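Glycoside hydrolase family 88 protein (Bacteroides vulgatus, PDB 4Q88) is of unknown function but belongs to glycoside hydrolase family 88 and is probably a hydrolase acting on carbohydrates, built on an alpha/alpha six-hairpin fold. Local coordinates at residues A[112-116]-A[117-121]; A[153-156]-A[157-161]. All blocks are in the same frame, centred on the assembly; numbering follows the deposited sequence.

Interaction 1: A[112-116]-A[117-121]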
# COMPACT_ATOMS: atom_id res chain seq x y z
N LYS A 112 11.63 -13.33 -9.26
CA LYS A 112 10.81 -14.11 -10.19
C LYS A 112 11.18 -13.92 -11.65
O LYS A 112 11.11 -14.87 -12.46
CB LYS A 112 9.31 -13.80 -9.99
CG LYS A 112 8.76 -14.41 -8.71
CD LYS A 112 8.87 -15.95 -8.67
CE LYS A 112 8.12 -16.62 -9.81
NZ LYS A 112 6.65 -16.33 -9.78
N LEU A 113 11.58 -12.71 -12.01
CA LEU A 113 12.01 -12.42 -13.38
C LEU A 113 13.34 -13.04 -13.75
O LEU A 113 13.55 -13.41 -14.93
CB LEU A 113 12.10 -10.91 -13.65
CG LEU A 113 10.82 -10.14 -13.40
CD1 LEU A 113 11.06 -8.66 -13.66
CD2 LEU A 113 9.68 -10.66 -14.25
N ASP A 114 14.24 -13.14 -12.78
CA ASP A 114 15.63 -13.58 -13.06
C ASP A 114 16.18 -14.16 -11.76
O ASP A 114 16.82 -13.44 -10.98
CB ASP A 114 16.44 -12.37 -13.53
CG ASP A 114 17.90 -12.67 -13.78
OD1 ASP A 114 18.21 -13.82 -14.17
OD2 ASP A 114 18.73 -11.75 -13.60
N PRO A 115 15.85 -15.44 -11.49
CA PRO A 115 16.16 -16.03 -10.21
C PRO A 115 17.62 -16.07 -9.92
O PRO A 115 18.42 -16.45 -10.77
CB PRO A 115 15.60 -17.45 -10.32
CG PRO A 115 14.42 -17.26 -11.23
CD PRO A 115 14.90 -16.27 -12.24
N ASP A 116 17.96 -15.67 -8.71
CA ASP A 116 19.33 -15.63 -8.23
C ASP A 116 19.18 -15.59 -6.71
O ASP A 116 18.53 -14.66 -6.17
CB ASP A 116 19.99 -14.39 -8.77
CG ASP A 116 21.42 -14.22 -8.30
OD1 ASP A 116 21.89 -14.92 -7.37
OD2 ASP A 116 22.05 -13.31 -8.86
N THR A 117 19.72 -16.60 -6.03
CA THR A 117 19.48 -16.76 -4.59
C THR A 117 19.83 -15.50 -3.78
O THR A 117 19.15 -15.22 -2.77
CB THR A 117 20.26 -17.97 -4.00
OG1 THR A 117 21.63 -17.84 -4.35
CG2 THR A 117 19.75 -19.30 -4.58
N ILE A 118 20.81 -14.72 -4.24
CA ILE A 118 21.20 -13.48 -3.52
C ILE A 118 20.07 -12.46 -3.41
O ILE A 118 19.99 -11.72 -2.41
CB ILE A 118 22.49 -12.81 -4.09
CG1 ILE A 118 22.95 -11.64 -3.23
CG2 ILE A 118 22.32 -12.30 -5.51
CD1 ILE A 118 23.42 -12.06 -1.86
N LYS A 119 19.17 -12.42 -4.39
CA LYS A 119 18.08 -11.43 -4.40
C LYS A 119 17.09 -11.62 -3.25
O LYS A 119 16.54 -10.63 -2.75
CB LYS A 119 17.32 -11.43 -5.72
CG LYS A 119 18.19 -11.02 -6.88
CD LYS A 119 17.51 -11.11 -8.23
CE LYS A 119 18.52 -10.78 -9.31
NZ LYS A 119 18.04 -10.95 -10.71
N ILE A 120 16.90 -12.85 -2.82
CA ILE A 120 15.97 -13.10 -1.72
C ILE A 120 16.65 -13.65 -0.46
O ILE A 120 15.96 -13.98 0.49
CB ILE A 120 14.84 -14.04 -2.15
CG1 ILE A 120 15.41 -15.38 -2.61
CG2 ILE A 120 13.98 -13.33 -3.20
CD1 ILE A 120 14.37 -16.43 -2.85
N ALA A 121 17.99 -13.69 -0.42
CA ALA A 121 18.67 -14.27 0.74
C ALA A 121 18.29 -13.53 2.02
O ALA A 121 17.95 -14.16 3.01
CB ALA A 121 20.19 -14.23 0.56
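Asp114 and Asp116 meet Lys119 and Ile118 in a local turn at the protein surface, where the short link between helices 103-113 and 117-132 of the alpha/alpha six-hairpin fold ends in an N-cap. Asp114 is the first residue to leave the helical conformation, and Asp116 takes the capping position before the next helix. With CG of Asp116 anti to the backbone N (chi1 178°), its carboxylate swings forward over the helix start, and OD1 accepts a weak, fairly straight bond from Ile118 N at 3.3 Å. The carbonyl of the same residue adds a second hold, since Asp116 O accepts from Lys119 N at 2.9 Å. The extended side chain of Lys119 runs back alongside the turn, its CE passing 3.9 Å from Asp116 CB, and brings its ammonium group to Asp114, whose side chain it crosses at about a right angle. A methionine in place of Lys119 would probably leave the Asp114 carbonyl and carboxylate without this cationic partner and set the turn freer to move. The grip on Asp114 is twofold: Lys119 NZ makes a weak, salt-bridging bond of 3.1 Å to Asp114 OD2, and it also donates to Asp114 O at 2.8 Å, in the carbonyl plane and on a lone pair.

Interaction 2: A[153-156]-A[157-161]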
# COMPACT_ATOMS: atom_id res chain seq x y z
N VAL A 153 2.80 -13.42 0.75
CA VAL A 153 2.34 -14.20 -0.41
C VAL A 153 3.42 -14.31 -1.48
O VAL A 153 3.51 -15.34 -2.18
CB VAL A 153 1.01 -13.70 -1.02
CG1 VAL A 153 -0.13 -13.90 -0.01
CG2 VAL A 153 1.07 -12.24 -1.48
N LYS A 154 4.23 -13.25 -1.62
CA LYS A 154 5.32 -13.25 -2.62
C LYS A 154 6.40 -14.26 -2.20
O LYS A 154 6.96 -15.00 -3.05
CB LYS A 154 5.91 -11.86 -2.81
CG LYS A 154 4.97 -10.92 -3.55
CD LYS A 154 5.47 -9.48 -3.59
CE LYS A 154 4.46 -8.57 -4.24
NZ LYS A 154 4.22 -8.85 -5.67
N MSE A 155 6.65 -14.37 -0.90
CA MSE A 155 7.72 -15.29 -0.41
C MSE A 155 7.22 -16.71 -0.48
O MSE A 155 7.98 -17.62 -0.87
CB MSE A 155 8.27 -14.98 1.00
CG MSE A 155 8.94 -13.57 1.10
SE MSE A 155 10.42 -13.35 -0.17
CE MSE A 155 11.48 -14.87 0.50
N TYR A 156 5.95 -16.93 -0.14
CA TYR A 156 5.31 -18.24 -0.36
C TYR A 156 5.40 -18.64 -1.83
O TYR A 156 5.73 -19.81 -2.15
CB TYR A 156 3.84 -18.29 0.11
CG TYR A 156 3.25 -19.63 -0.18
CD1 TYR A 156 3.47 -20.69 0.69
CD2 TYR A 156 2.60 -19.90 -1.40
CE1 TYR A 156 3.03 -21.98 0.41
CE2 TYR A 156 2.14 -21.20 -1.69
CZ TYR A 156 2.35 -22.23 -0.77
OH TYR A 156 1.92 -23.51 -1.02
N ASP A 157 5.06 -17.72 -2.74
CA ASP A 157 5.10 -18.07 -4.17
C ASP A 157 6.47 -18.64 -4.58
O ASP A 157 6.56 -19.64 -5.36
CB ASP A 157 4.82 -16.81 -4.99
CG ASP A 157 4.86 -17.07 -6.46
OD1 ASP A 157 4.13 -17.97 -6.90
OD2 ASP A 157 5.61 -16.39 -7.15
N ILE A 158 7.52 -18.05 -4.04
CA ILE A 158 8.91 -18.55 -4.30
C ILE A 158 9.27 -19.83 -3.56
O ILE A 158 9.70 -20.81 -4.19
CB ILE A 158 9.94 -17.47 -3.98
CG1 ILE A 158 9.73 -16.28 -4.93
CG2 ILE A 158 11.38 -18.01 -4.13
CD1 ILE A 158 10.39 -15.01 -4.46
N THR A 159 9.08 -19.85 -2.24
CA THR A 159 9.57 -20.93 -1.41
C THR A 159 8.68 -22.14 -1.27
O THR A 159 9.15 -23.25 -0.92
CB THR A 159 9.83 -20.43 0.02
OG1 THR A 159 8.61 -20.00 0.59
CG2 THR A 159 10.88 -19.30 0.04
N LYS A 160 7.38 -21.92 -1.50
CA LYS A 160 6.30 -22.81 -1.11
C LYS A 160 6.36 -23.25 0.33
O LYS A 160 5.86 -24.31 0.67
CB LYS A 160 6.24 -24.04 -2.04
CG LYS A 160 6.33 -23.70 -3.50
CD LYS A 160 5.16 -22.87 -4.00
CE LYS A 160 5.05 -22.97 -5.51
NZ LYS A 160 5.03 -21.70 -6.25
N ASN A 161 6.92 -22.42 1.20
CA ASN A 161 6.98 -22.71 2.62
C ASN A 161 5.64 -22.28 3.26
O ASN A 161 5.37 -21.06 3.37
CB ASN A 161 8.16 -21.98 3.26
CG ASN A 161 8.24 -22.14 4.77
OD1 ASN A 161 7.32 -22.65 5.43
ND2 ASN A 161 9.35 -21.69 5.35
O HOH W 1 6.90 -14.12 -5.67
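The Tyr156 ring has backbone of the residues just beyond the helix end on one face and at one edge. Over the face stands Lys160 CA, 4.0 Å from the Tyr156 ring centroid and 23° off the normal, a CH-pi contact displaced toward the rim. At the edge, in the ring plane, Asn161 O comes within 3.3 Å of Tyr156 CD1; the carbonyl oxygen lies against the C-H edge, its C=O bond running across it and not pointing in. Leu165 of helix 163-179 and Pro227 also touch this side chain.

The chain can fold back on the ring because helix 144-159 stops here: Lys160 takes a positive phi of 50°, while its N still closes the last helical bond to Tyr156 O. An ST turn accompanies this C-terminal end. Thr159 OG1 sits between its own backbone N and carbonyl carbon (chi1 63°), which places it between Met155 O, in the helix, and Asn161 N, beyond its end. It accepts from Asn161 N at 3.0 Å and, standing above the plane of the Met155 carbonyl, donates to Met155 O at 2.9 Å. That carbonyl, on a selenomethionine, is gripped twice, for Thr159 N also reaches Met155 O at 2.8 Å.

Lys160 bends its side chain back along the helix, past Tyr156 O, and NZ binds Asp157 O on a lone pair at 2.7 Å. Its salt bridge to Asp157 OD1 is long; the stronger charged partner of that carboxylate is Lys112, at OD2. Asn161 OD1 caps Leu163 N at the start of the next helix. One turn back, a water donates to Lys154 O at 2.8 Å and to Asp157 OD2 at 3.0 Å.

How the interactions relate
Interactions 1 and 2 follow in series along the chain, with centres about 12 Å apart, and join the turn between helices 103-113 and 117-132 to the C-terminal end of helix 144-159. Their polar tie is a salt bridge of 2.8 Å between Lys112 NZ and Asp157 OD2, the same carboxylate oxygen that holds the water of interaction 2. Beside it, Ile158 packs against both earlier helices: its CG2 lies 3.6 Å from Ile120 CD1, and its CG1 lies 3.8 Å from Lys112 CD. The contact centres sit about 23 and 19 Å from the centre of the chain, so both are plain structural packing toward the periphery of the helical domain.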